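Local coordinates for protein beta-N-acetylhexosaminidase (PDB 3RCN) that probably hydrolyses terminal non-reducing N-acetyl-D-hexosamine residues from N-acetyl-beta-D-hexosaminides, as a glycoside hydrolase of family 20, at residues V147-M152 / I456-L461; V171-L176 / I241-V246; T177-W182 / E272-W277; R183-R188 / F220-D225. All blocks are in the same frame, centred on the assembly; numbering follows the deposited sequence.

Interaction 1: residues V147-M152 / I456-L461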
# COMPACT_ATOMS: atom_id res chain seq x y z
N VAL A 147 9.03 -12.73 -1.46
CA VAL A 147 8.67 -12.17 -0.17
C VAL A 147 9.39 -12.84 0.99
O VAL A 147 9.12 -12.57 2.15
CB VAL A 147 7.16 -12.18 0.04
CG1 VAL A 147 6.48 -11.53 -1.15
CG2 VAL A 147 6.68 -13.61 0.24
N ALA A 148 10.25 -13.79 0.67
CA ALA A 148 11.00 -14.49 1.71
C ALA A 148 12.16 -13.62 2.18
O ALA A 148 12.43 -13.53 3.37
CB ALA A 148 11.49 -15.85 1.19
N ARG A 149 12.86 -13.00 1.23
CA ARG A 149 14.00 -12.18 1.58
C ARG A 149 13.57 -10.88 2.27
O ARG A 149 14.04 -10.57 3.37
CB ARG A 149 14.88 -11.93 0.36
CG ARG A 149 15.92 -13.01 0.12
CD ARG A 149 15.31 -14.42 -0.04
NE ARG A 149 16.35 -15.39 -0.37
CZ ARG A 149 16.70 -15.73 -1.61
NH1 ARG A 149 16.08 -15.18 -2.66
NH2 ARG A 149 17.67 -16.61 -1.81
N HIS A 150 12.67 -10.13 1.64
CA HIS A 150 12.01 -9.00 2.30
C HIS A 150 10.49 -9.13 2.26
O HIS A 150 9.87 -9.19 1.19
CB HIS A 150 12.48 -7.66 1.76
CG HIS A 150 13.84 -7.29 2.25
ND1 HIS A 150 14.98 -7.49 1.50
CD2 HIS A 150 14.26 -6.80 3.44
CE1 HIS A 150 16.04 -7.11 2.20
NE2 HIS A 150 15.63 -6.69 3.38
N PHE A 151 9.91 -9.19 3.46
CA PHE A 151 8.49 -9.34 3.62
C PHE A 151 7.78 -8.13 3.04
O PHE A 151 8.13 -6.99 3.36
CB PHE A 151 8.14 -9.47 5.10
CG PHE A 151 6.68 -9.45 5.38
CD1 PHE A 151 5.89 -10.56 5.08
CD2 PHE A 151 6.09 -8.33 5.94
CE1 PHE A 151 4.54 -10.55 5.33
CE2 PHE A 151 4.73 -8.30 6.20
CZ PHE A 151 3.95 -9.42 5.90
N MSE A 152 6.82 -8.37 2.16
CA MSE A 152 6.03 -7.28 1.61
C MSE A 152 4.66 -7.22 2.30
O MSE A 152 3.90 -8.18 2.28
CB MSE A 152 5.88 -7.39 0.10
CG MSE A 152 5.08 -6.23 -0.48
SE MSE A 152 5.00 -6.12 -2.43
CE MSE A 152 6.84 -5.53 -2.75
N ILE A 456 11.76 -11.40 -9.66
CA ILE A 456 12.28 -10.32 -8.84
C ILE A 456 12.75 -10.86 -7.49
O ILE A 456 11.94 -11.11 -6.59
CB ILE A 456 11.15 -9.30 -8.62
CG1 ILE A 456 10.45 -9.00 -9.95
CG2 ILE A 456 11.67 -8.03 -7.95
CD1 ILE A 456 9.14 -8.26 -9.80
N TRP A 457 14.07 -10.96 -7.31
CA TRP A 457 14.61 -11.47 -6.05
C TRP A 457 14.84 -10.29 -5.13
O TRP A 457 15.33 -9.26 -5.57
CB TRP A 457 15.89 -12.25 -6.28
CG TRP A 457 15.66 -13.43 -7.17
CD1 TRP A 457 15.93 -13.52 -8.50
CD2 TRP A 457 15.07 -14.68 -6.80
NE1 TRP A 457 15.55 -14.73 -8.98
CE2 TRP A 457 15.02 -15.48 -7.96
CE3 TRP A 457 14.58 -15.21 -5.60
CZ2 TRP A 457 14.51 -16.78 -7.95
CZ3 TRP A 457 14.08 -16.49 -5.59
CH2 TRP A 457 14.05 -17.27 -6.76
N SER A 458 14.42 -10.43 -3.88
CA SER A 458 14.28 -9.31 -2.96
C SER A 458 15.43 -9.03 -1.98
O SER A 458 15.26 -8.22 -1.07
CB SER A 458 12.92 -9.30 -2.26
OG SER A 458 12.82 -10.34 -1.30
N GLU A 459 16.56 -9.72 -2.13
CA GLU A 459 17.68 -9.53 -1.21
C GLU A 459 17.94 -8.05 -0.96
O GLU A 459 18.08 -7.61 0.19
CB GLU A 459 18.98 -10.11 -1.78
CG GLU A 459 19.09 -11.62 -1.78
CD GLU A 459 18.64 -12.25 -3.09
OE1 GLU A 459 17.87 -11.61 -3.84
OE2 GLU A 459 19.06 -13.39 -3.38
N HIS A 460 18.05 -7.29 -2.04
CA HIS A 460 18.37 -5.88 -1.95
C HIS A 460 17.18 -4.91 -2.03
O HIS A 460 17.37 -3.70 -1.90
CB HIS A 460 19.42 -5.55 -3.00
CG HIS A 460 20.56 -6.52 -2.99
ND1 HIS A 460 21.26 -6.83 -1.85
CD2 HIS A 460 21.09 -7.28 -3.97
CE1 HIS A 460 22.19 -7.71 -2.13
NE2 HIS A 460 22.11 -8.01 -3.41
N LEU A 461 15.97 -5.43 -2.24
CA LEU A 461 14.85 -4.52 -2.29
C LEU A 461 14.13 -4.62 -0.95
O LEU A 461 13.27 -5.48 -0.74
CB LEU A 461 13.94 -4.95 -3.44
CG LEU A 461 14.72 -5.45 -4.67
CD1 LEU A 461 13.82 -6.11 -5.69
CD2 LEU A 461 15.56 -4.34 -5.34

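Interaction 2: residues V171-L176 / I241-V246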
# COMPACT_ATOMS: atom_id res chain seq x y z
N VAL A 171 0.14 -14.83 -14.25
CA VAL A 171 0.69 -15.73 -13.23
C VAL A 171 1.57 -15.01 -12.24
O VAL A 171 2.45 -14.23 -12.62
CB VAL A 171 1.50 -16.95 -13.81
CG1 VAL A 171 2.07 -17.80 -12.69
CG2 VAL A 171 0.63 -17.83 -14.67
N LEU A 172 1.34 -15.28 -10.96
CA LEU A 172 2.17 -14.72 -9.91
C LEU A 172 2.75 -15.87 -9.15
O LEU A 172 2.02 -16.66 -8.52
CB LEU A 172 1.36 -13.83 -8.95
CG LEU A 172 2.10 -13.54 -7.63
CD1 LEU A 172 3.26 -12.56 -7.83
CD2 LEU A 172 1.14 -13.01 -6.59
N HIS A 173 4.07 -15.96 -9.21
CA HIS A 173 4.78 -17.03 -8.56
C HIS A 173 5.31 -16.42 -7.25
O HIS A 173 6.12 -15.49 -7.26
CB HIS A 173 5.88 -17.54 -9.49
CG HIS A 173 6.79 -18.55 -8.86
ND1 HIS A 173 7.40 -19.55 -9.59
CD2 HIS A 173 7.21 -18.71 -7.58
CE1 HIS A 173 8.16 -20.28 -8.79
NE2 HIS A 173 8.06 -19.79 -7.57
N LEU A 174 4.81 -16.94 -6.14
CA LEU A 174 5.01 -16.32 -4.84
C LEU A 174 6.03 -17.08 -4.04
O LEU A 174 5.72 -18.13 -3.49
CB LEU A 174 3.67 -16.35 -4.10
CG LEU A 174 3.48 -15.31 -3.01
CD1 LEU A 174 3.78 -13.94 -3.56
CD2 LEU A 174 2.06 -15.37 -2.48
N HIS A 175 7.22 -16.53 -3.87
CA HIS A 175 8.28 -17.34 -3.28
C HIS A 175 8.20 -17.05 -1.78
O HIS A 175 8.68 -16.02 -1.30
CB HIS A 175 9.61 -16.87 -3.91
CG HIS A 175 10.83 -17.52 -3.35
ND1 HIS A 175 11.27 -18.76 -3.76
CD2 HIS A 175 11.74 -17.08 -2.45
CE1 HIS A 175 12.38 -19.07 -3.11
NE2 HIS A 175 12.69 -18.06 -2.31
N LEU A 176 7.66 -18.01 -1.04
CA LEU A 176 7.19 -17.77 0.32
C LEU A 176 8.16 -18.09 1.44
O LEU A 176 7.92 -17.73 2.59
CB LEU A 176 5.89 -18.53 0.57
CG LEU A 176 4.60 -18.01 -0.06
CD1 LEU A 176 3.50 -19.06 0.05
CD2 LEU A 176 4.16 -16.70 0.62
N ILE A 241 0.89 -19.22 -7.90
CA ILE A 241 1.66 -20.43 -7.65
C ILE A 241 2.58 -20.24 -6.44
O ILE A 241 3.54 -19.47 -6.50
CB ILE A 241 2.52 -20.78 -8.87
CG1 ILE A 241 1.63 -21.23 -10.03
CG2 ILE A 241 3.57 -21.83 -8.51
CD1 ILE A 241 2.35 -21.24 -11.38
N PRO A 242 2.26 -20.89 -5.33
CA PRO A 242 3.10 -20.74 -4.13
C PRO A 242 4.33 -21.59 -4.27
O PRO A 242 4.29 -22.62 -4.93
CB PRO A 242 2.21 -21.29 -3.03
CG PRO A 242 1.38 -22.35 -3.72
CD PRO A 242 1.16 -21.84 -5.13
N GLU A 243 5.42 -21.18 -3.64
CA GLU A 243 6.61 -22.00 -3.63
C GLU A 243 7.07 -22.19 -2.21
O GLU A 243 7.26 -21.22 -1.48
CB GLU A 243 7.73 -21.36 -4.45
CG GLU A 243 9.01 -22.18 -4.48
CD GLU A 243 10.15 -21.48 -5.19
OE1 GLU A 243 9.91 -20.42 -5.81
OE2 GLU A 243 11.29 -21.98 -5.14
N ILE A 244 7.21 -23.46 -1.81
CA ILE A 244 7.96 -23.78 -0.61
C ILE A 244 9.22 -24.49 -1.06
O ILE A 244 9.18 -25.63 -1.50
CB ILE A 244 7.17 -24.70 0.33
CG1 ILE A 244 5.97 -23.95 0.93
CG2 ILE A 244 8.06 -25.19 1.44
CD1 ILE A 244 4.78 -23.87 0.01
N ASP A 245 10.35 -23.81 -0.95
CA ASP A 245 11.58 -24.29 -1.56
C ASP A 245 12.20 -25.38 -0.69
O ASP A 245 12.40 -25.18 0.51
CB ASP A 245 12.55 -23.14 -1.75
CG ASP A 245 13.60 -23.43 -2.80
OD1 ASP A 245 13.88 -24.62 -3.07
OD2 ASP A 245 14.15 -22.44 -3.35
N VAL A 246 12.48 -26.54 -1.30
CA VAL A 246 13.11 -27.68 -0.64
C VAL A 246 14.01 -28.42 -1.63
O VAL A 246 13.81 -28.32 -2.84
CB VAL A 246 12.06 -28.67 -0.13
CG1 VAL A 246 11.25 -28.05 1.03
CG2 VAL A 246 11.17 -29.12 -1.28

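Interaction 3: residues T177-W182 / E272-W277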
# COMPACT_ATOMS: atom_id res chain seq x y z
N THR A 177 9.26 -18.76 1.12
CA THR A 177 10.12 -19.30 2.16
C THR A 177 11.55 -19.38 1.66
O THR A 177 11.79 -19.56 0.47
CB THR A 177 9.70 -20.74 2.60
OG1 THR A 177 10.04 -21.66 1.56
CG2 THR A 177 8.19 -20.83 2.88
N ASP A 178 12.50 -19.25 2.57
CA ASP A 178 13.89 -19.31 2.18
C ASP A 178 14.71 -19.40 3.45
O ASP A 178 14.17 -19.65 4.52
CB ASP A 178 14.28 -18.11 1.31
CG ASP A 178 15.38 -18.45 0.32
OD1 ASP A 178 16.52 -18.66 0.78
OD2 ASP A 178 15.12 -18.51 -0.90
N ASP A 179 16.02 -19.27 3.29
CA ASP A 179 16.94 -19.26 4.43
C ASP A 179 16.66 -18.12 5.38
O ASP A 179 16.81 -18.25 6.60
CB ASP A 179 18.38 -19.19 3.94
CG ASP A 179 18.80 -20.43 3.18
OD1 ASP A 179 19.25 -20.30 2.01
OD2 ASP A 179 18.66 -21.54 3.74
N GLN A 180 16.25 -16.99 4.81
CA GLN A 180 16.17 -15.73 5.57
C GLN A 180 14.80 -15.38 6.14
O GLN A 180 14.64 -14.33 6.74
CB GLN A 180 16.69 -14.58 4.71
CG GLN A 180 18.11 -14.82 4.22
CD GLN A 180 18.17 -15.54 2.88
OE1 GLN A 180 17.17 -16.03 2.36
NE2 GLN A 180 19.36 -15.59 2.30
N GLY A 181 13.81 -16.25 5.93
CA GLY A 181 12.51 -16.13 6.56
C GLY A 181 11.49 -17.08 5.95
O GLY A 181 11.66 -17.54 4.83
N TRP A 182 10.40 -17.32 6.69
CA TRP A 182 9.28 -18.17 6.29
C TRP A 182 7.99 -17.34 6.47
O TRP A 182 7.66 -16.92 7.58
CB TRP A 182 9.26 -19.42 7.17
CG TRP A 182 8.09 -20.35 6.89
CD1 TRP A 182 6.78 -20.14 7.18
CD2 TRP A 182 8.16 -21.65 6.26
NE1 TRP A 182 6.02 -21.20 6.76
CE2 TRP A 182 6.84 -22.14 6.20
CE3 TRP A 182 9.20 -22.43 5.74
CZ2 TRP A 182 6.53 -23.39 5.63
CZ3 TRP A 182 8.90 -23.67 5.19
CH2 TRP A 182 7.57 -24.13 5.13
N GLU A 272 19.64 -20.42 13.83
CA GLU A 272 18.69 -19.30 13.77
C GLU A 272 18.43 -18.86 12.32
O GLU A 272 19.19 -19.22 11.42
CB GLU A 272 19.17 -18.13 14.64
CG GLU A 272 20.37 -17.39 14.10
CD GLU A 272 20.60 -16.07 14.83
OE1 GLU A 272 20.52 -16.07 16.08
OE2 GLU A 272 20.84 -15.04 14.15
N VAL A 273 17.36 -18.10 12.08
CA VAL A 273 17.03 -17.69 10.71
C VAL A 273 18.28 -17.04 10.09
O VAL A 273 18.97 -16.27 10.74
CB VAL A 273 15.83 -16.72 10.66
CG1 VAL A 273 15.55 -16.30 9.23
CG2 VAL A 273 14.59 -17.35 11.26
N TRP A 274 18.60 -17.38 8.84
CA TRP A 274 19.85 -16.88 8.24
C TRP A 274 19.83 -15.37 8.08
O TRP A 274 18.83 -14.82 7.65
CB TRP A 274 20.12 -17.54 6.89
CG TRP A 274 21.58 -17.82 6.66
CD1 TRP A 274 22.55 -17.99 7.62
CD2 TRP A 274 22.24 -17.96 5.39
NE1 TRP A 274 23.77 -18.23 7.01
CE2 TRP A 274 23.60 -18.22 5.65
CE3 TRP A 274 21.81 -17.89 4.06
CZ2 TRP A 274 24.53 -18.41 4.63
CZ3 TRP A 274 22.73 -18.08 3.04
CH2 TRP A 274 24.08 -18.34 3.34
N THR A 275 20.92 -14.70 8.44
CA THR A 275 20.99 -13.24 8.26
C THR A 275 21.71 -12.73 7.00
O THR A 275 21.83 -11.52 6.79
CB THR A 275 21.58 -12.53 9.50
OG1 THR A 275 22.97 -12.80 9.60
CG2 THR A 275 20.88 -13.01 10.75
N ARG A 276 22.19 -13.64 6.14
CA ARG A 276 22.95 -13.21 4.97
C ARG A 276 22.39 -13.79 3.69
O ARG A 276 21.51 -14.66 3.73
CB ARG A 276 24.44 -13.55 5.10
CG ARG A 276 24.72 -14.98 5.52
CD ARG A 276 26.06 -15.47 5.01
NE ARG A 276 26.03 -15.76 3.58
CZ ARG A 276 26.95 -16.49 2.94
NH1 ARG A 276 27.97 -17.00 3.62
NH2 ARG A 276 26.84 -16.71 1.64
N TRP A 277 22.86 -13.26 2.57
CA TRP A 277 22.43 -13.74 1.26
C TRP A 277 23.30 -14.90 0.74
O TRP A 277 24.25 -15.32 1.40
CB TRP A 277 22.41 -12.59 0.24
CG TRP A 277 21.80 -11.29 0.80
CD1 TRP A 277 22.37 -10.05 0.76
CD2 TRP A 277 20.54 -11.12 1.48
NE1 TRP A 277 21.55 -9.13 1.36
CE2 TRP A 277 20.42 -9.76 1.81
CE3 TRP A 277 19.50 -11.99 1.83
CZ2 TRP A 277 19.31 -9.25 2.48
CZ3 TRP A 277 18.40 -11.48 2.50
CH2 TRP A 277 18.31 -10.13 2.81

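Interaction 4: residues R183-R188 / F220-D225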
# COMPACT_ATOMS: atom_id res chain seq x y z
N ARG A 183 7.28 -17.08 5.37
CA ARG A 183 6.17 -16.12 5.40
C ARG A 183 4.77 -16.72 5.55
O ARG A 183 3.78 -15.99 5.61
CB ARG A 183 6.19 -15.24 4.15
CG ARG A 183 7.48 -14.51 3.91
CD ARG A 183 7.97 -13.77 5.12
NE ARG A 183 9.28 -13.19 4.86
CZ ARG A 183 10.11 -12.82 5.83
NH1 ARG A 183 9.76 -12.99 7.09
NH2 ARG A 183 11.31 -12.31 5.54
N MSE A 184 4.66 -18.03 5.59
CA MSE A 184 3.33 -18.60 5.60
C MSE A 184 2.96 -19.29 6.91
O MSE A 184 3.64 -20.21 7.36
CB MSE A 184 3.13 -19.53 4.42
CG MSE A 184 1.70 -20.02 4.33
SE MSE A 184 1.48 -21.53 3.12
CE MSE A 184 -0.43 -21.83 3.42
N GLN A 185 1.88 -18.84 7.52
CA GLN A 185 1.43 -19.40 8.77
C GLN A 185 0.88 -20.81 8.55
O GLN A 185 0.03 -21.02 7.68
CB GLN A 185 0.36 -18.50 9.38
CG GLN A 185 -0.49 -19.15 10.43
CD GLN A 185 -1.63 -18.24 10.85
OE1 GLN A 185 -1.59 -17.64 11.94
NE2 GLN A 185 -2.65 -18.12 9.99
N ILE A 186 1.41 -21.77 9.31
CA ILE A 186 0.95 -23.15 9.27
C ILE A 186 0.43 -23.52 10.65
O ILE A 186 1.13 -23.40 11.65
CB ILE A 186 2.09 -24.13 8.90
CG1 ILE A 186 2.73 -23.77 7.57
CG2 ILE A 186 1.55 -25.54 8.83
CD1 ILE A 186 1.81 -23.95 6.39
N ASN A 187 -0.82 -23.95 10.69
CA ASN A 187 -1.52 -24.20 11.95
C ASN A 187 -0.89 -25.31 12.78
O ASN A 187 -0.87 -25.23 14.01
CB ASN A 187 -3.00 -24.51 11.68
CG ASN A 187 -3.78 -23.31 11.10
OD1 ASN A 187 -3.49 -22.14 11.40
ND2 ASN A 187 -4.76 -23.62 10.25
N ARG A 188 -0.38 -26.34 12.13
CA ARG A 188 0.18 -27.47 12.86
C ARG A 188 1.56 -27.16 13.41
O ARG A 188 1.98 -27.73 14.41
CB ARG A 188 0.24 -28.71 11.96
CG ARG A 188 0.79 -29.96 12.65
CD ARG A 188 0.97 -31.08 11.65
NE ARG A 188 -0.30 -31.44 11.03
CZ ARG A 188 -0.88 -32.63 11.16
NH1 ARG A 188 -0.30 -33.59 11.87
NH2 ARG A 188 -2.05 -32.85 10.56
N PHE A 220 4.66 -12.04 8.38
CA PHE A 220 4.13 -13.20 7.68
C PHE A 220 2.68 -13.01 7.28
O PHE A 220 1.98 -12.17 7.82
CB PHE A 220 4.30 -14.47 8.50
CG PHE A 220 3.49 -14.49 9.75
CD1 PHE A 220 2.17 -14.91 9.72
CD2 PHE A 220 4.05 -14.12 10.96
CE1 PHE A 220 1.42 -14.92 10.88
CE2 PHE A 220 3.31 -14.14 12.12
CZ PHE A 220 1.99 -14.55 12.08
N TYR A 221 2.23 -13.82 6.34
CA TYR A 221 0.82 -13.82 6.00
C TYR A 221 0.09 -14.88 6.81
O TYR A 221 0.62 -15.96 7.03
CB TYR A 221 0.65 -14.04 4.51
CG TYR A 221 1.58 -13.16 3.71
CD1 TYR A 221 1.36 -11.79 3.59
CD2 TYR A 221 2.69 -13.69 3.08
CE1 TYR A 221 2.22 -10.98 2.85
CE2 TYR A 221 3.56 -12.90 2.35
CZ TYR A 221 3.32 -11.55 2.24
OH TYR A 221 4.18 -10.76 1.51
N THR A 222 -1.09 -14.55 7.31
CA THR A 222 -1.92 -15.53 7.98
C THR A 222 -2.63 -16.23 6.87
O THR A 222 -2.51 -15.84 5.70
CB THR A 222 -3.01 -14.87 8.83
OG1 THR A 222 -3.89 -14.15 7.96
CG2 THR A 222 -2.42 -13.93 9.88
N GLN A 223 -3.42 -17.24 7.22
CA GLN A 223 -4.07 -18.03 6.19
C GLN A 223 -5.16 -17.19 5.55
O GLN A 223 -5.38 -17.26 4.34
CB GLN A 223 -4.60 -19.35 6.76
CG GLN A 223 -3.53 -20.13 7.52
CD GLN A 223 -3.56 -21.64 7.25
OE1 GLN A 223 -4.62 -22.23 7.05
NE2 GLN A 223 -2.38 -22.25 7.24
N ASP A 224 -5.81 -16.37 6.36
CA ASP A 224 -6.83 -15.46 5.86
C ASP A 224 -6.24 -14.40 4.93
O ASP A 224 -6.90 -13.98 3.98
CB ASP A 224 -7.56 -14.80 7.02
CG ASP A 224 -8.70 -15.65 7.52
OD1 ASP A 224 -9.16 -16.51 6.74
OD2 ASP A 224 -9.13 -15.44 8.68
N ASP A 225 -5.01 -13.99 5.20
CA ASP A 225 -4.31 -13.03 4.35
C ASP A 225 -4.01 -13.66 3.00
O ASP A 225 -4.17 -13.02 1.95
CB ASP A 225 -3.01 -12.57 5.01
CG ASP A 225 -3.23 -11.75 6.28
OD1 ASP A 225 -2.33 -11.80 7.15
OD2 ASP A 225 -4.27 -11.06 6.41

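Interaction 1: residues V147-M152 / I456-L461
H150 fastens 147-152 to 456-461 with two hydrogen bonds, both directed at S458. From its ring, ND1 donates to S458 O at 2.7 Å, with the N-H...O angle at 168° and the oxygen close to the imidazole plane. From its backbone, H150 N reaches S458 OG at 3.0 Å. S458 O also takes L461 N, which arrives from the opposite face of the carbonyl to H150 ND1, so two bonds grip this one oxygen. The same imidazole brings its edge toward E459 O, and H150 CB lies 3.4 Å from L461 O. With CG anti to its own carbonyl carbon (chi1 -75°), the ring of H150 projects across to the turn 458-461.

R149 runs alongside E459, both side chains pointing the same way. Its NH1 is 3.6 Å from E459 OE2, but that oxygen sits over a guanidinium face, so the salt bridge rests on charge and not on a directed N-H. NH1 also approaches W457 CE3 at 3.3 Å, the two planes steeply inclined. A second shell places these groups: Q180 accepts from R149 NE, D146 forms a salt bridge with R149 NH1, and the carbonyl oxygen of D146 is hydrogen-bonded to S458 OG. A glycerol bonds weakly to R149 NH2.

Both segments are essentially loops, I456 still ending its strand, and leave the C-terminal ends of strands 140-146 and 449-456, parallel neighbours in the barrel of the catalytic domain. They lead into helices 154-166 and 464-471, the latter packing against L461 and M152.

Interaction 2: residues V171-L176 / I241-V246
From the neighbouring parallel strand of the catalytic alpha/beta barrel, E243 reaches between H173 and H175, and its OE1 accepts from both rings. H173 NE2 donates to OE1 at 2.6 Å from the anti side of the carboxylate, somewhat out of its plane. H175 ND1 donates to OE1 at 3.0 Å from the opposite face, well above that plane, in a nearly straight bond (178°) lying in its own ring plane; H175 NE2 is held by D178. Each ring stands steeply to the carboxylate, at 71° for H173 and 74° for H175. E243 is fully extended, which carries OE1 to both donors, while OE2 is hydrogen-bonded to W365. Replacing E243 by alanine would probably leave H173 NE2 and H175 ND1 without the oxygen they share, W365 without OE2, and the two rings without a common anchor.

H173, H175, I241 and E243 face the barrel interior, where S311 of strand 309-313 meets three of them; L174 and P242 point the other way, and P242 packs on helix 288-304. Alternating backbone bonds, among them L174 N to I241 O at 2.9 Å, fix the pairing of H173 with I241 and H175 with E243. V171 CG1 touches I241 CD1 at 3.7 Å.

Interaction 3: residues T177-W182 / E272-W277
Q180 donates NE2 to R276 O at 2.7 Å, in an almost straight bond (171°) with the carbonyl oxygen close to the plane of the amide. The second polar link is W274 N to D179 O at 3.0 Å. The Q180 chain bends at chi2 (90°), swinging the amide over toward the 274-277 backbone; its CG also comes to 3.4 Å from R276 O. At the far end of this amide, OE1 is held by R149.

D179 and Q180 form the tip of a tight hairpin between strands 171-178 and 181-182, at the active-site end of the barrel. D178 N to G181 O at 3.0 Å holds its base, and D178 OD1 takes D179 N. D179 OD2 is fixed by Q251 and N280.

Around these bonds lies the packing. D179 runs alongside W274, its CB 3.7 Å from CE3, and the carboxylate is steeply turned to the indole (76°). W277 offers its ring edge to the Q180 amide, with CE3 3.6 Å from NE2. V273 CG1 lies against the turn backbone, 3.3 Å from Q180 O. R276 folds back over one face of W274, and its NE and NH2 both grip W277 O.

Interaction 4: residues R183-R188 / F220-D225
R183 O accepts from Y221 N at 2.8 Å, and Q185 N returns a bond to Y221 O at 3.2 Å. These two bonds flank M184, giving a single backbone bridge between M184 and Y221.

A side-chain hydrogen bond adds a third link: Q223 NE2 donates to Q185 O at 2.7 Å, nearly straight (172°) and in the amide plane. Q223 CG lies anti to its own carbonyl carbon (chi1 -52°), and a bend at chi2 turns the amide back to Q185 O. The same nitrogen also bonds E300 of helix 288-304. A leucine in place of Q223 would probably leave Q185 O without its side-chain donor and remove one link between this loop and E300.

Q223 opens helix 223-235, whose first turn carries a capping box: T222 OG1 receives D225 N, and D225 OD1 receives T222 N, each at 3.0 Å. D225 OD2 makes a salt bridge to R115 of the second subunit.

Among the apolar contacts, F220 CE1 lies 4.0 Å from Q185 CB, and W522 of the second subunit packs on the same phenylalanine. R183 CB meets Y221 CE2 at 4.0 Å, while the guanidinium leads away to V147 and the hydroxyl of Y221 to M152.

How the interactions relate
All four interactions belong to the catalytic barrel. Segments 171-176, 177-182 and 183-188 are consecutive, so interactions 2, 3 and 4 follow one run of chain, with interaction 1 beside it. Interactions 1 and 3 meet at the active-site end: R149 NE lies 2.9 Å from Q180 OE1, and the side chains of R149 and D179 are about 6 and 7 Å from that of E316, the predicted proton donor. Interaction 2 approaches the same site through D245, whose side chain is about 7 Å from that of E316. Interaction 4, away from it, is tied to interaction 1 by M152 O to Y221 OH (2.7 Å) and to interaction 2 by R183 N to L176 O (2.9 Å).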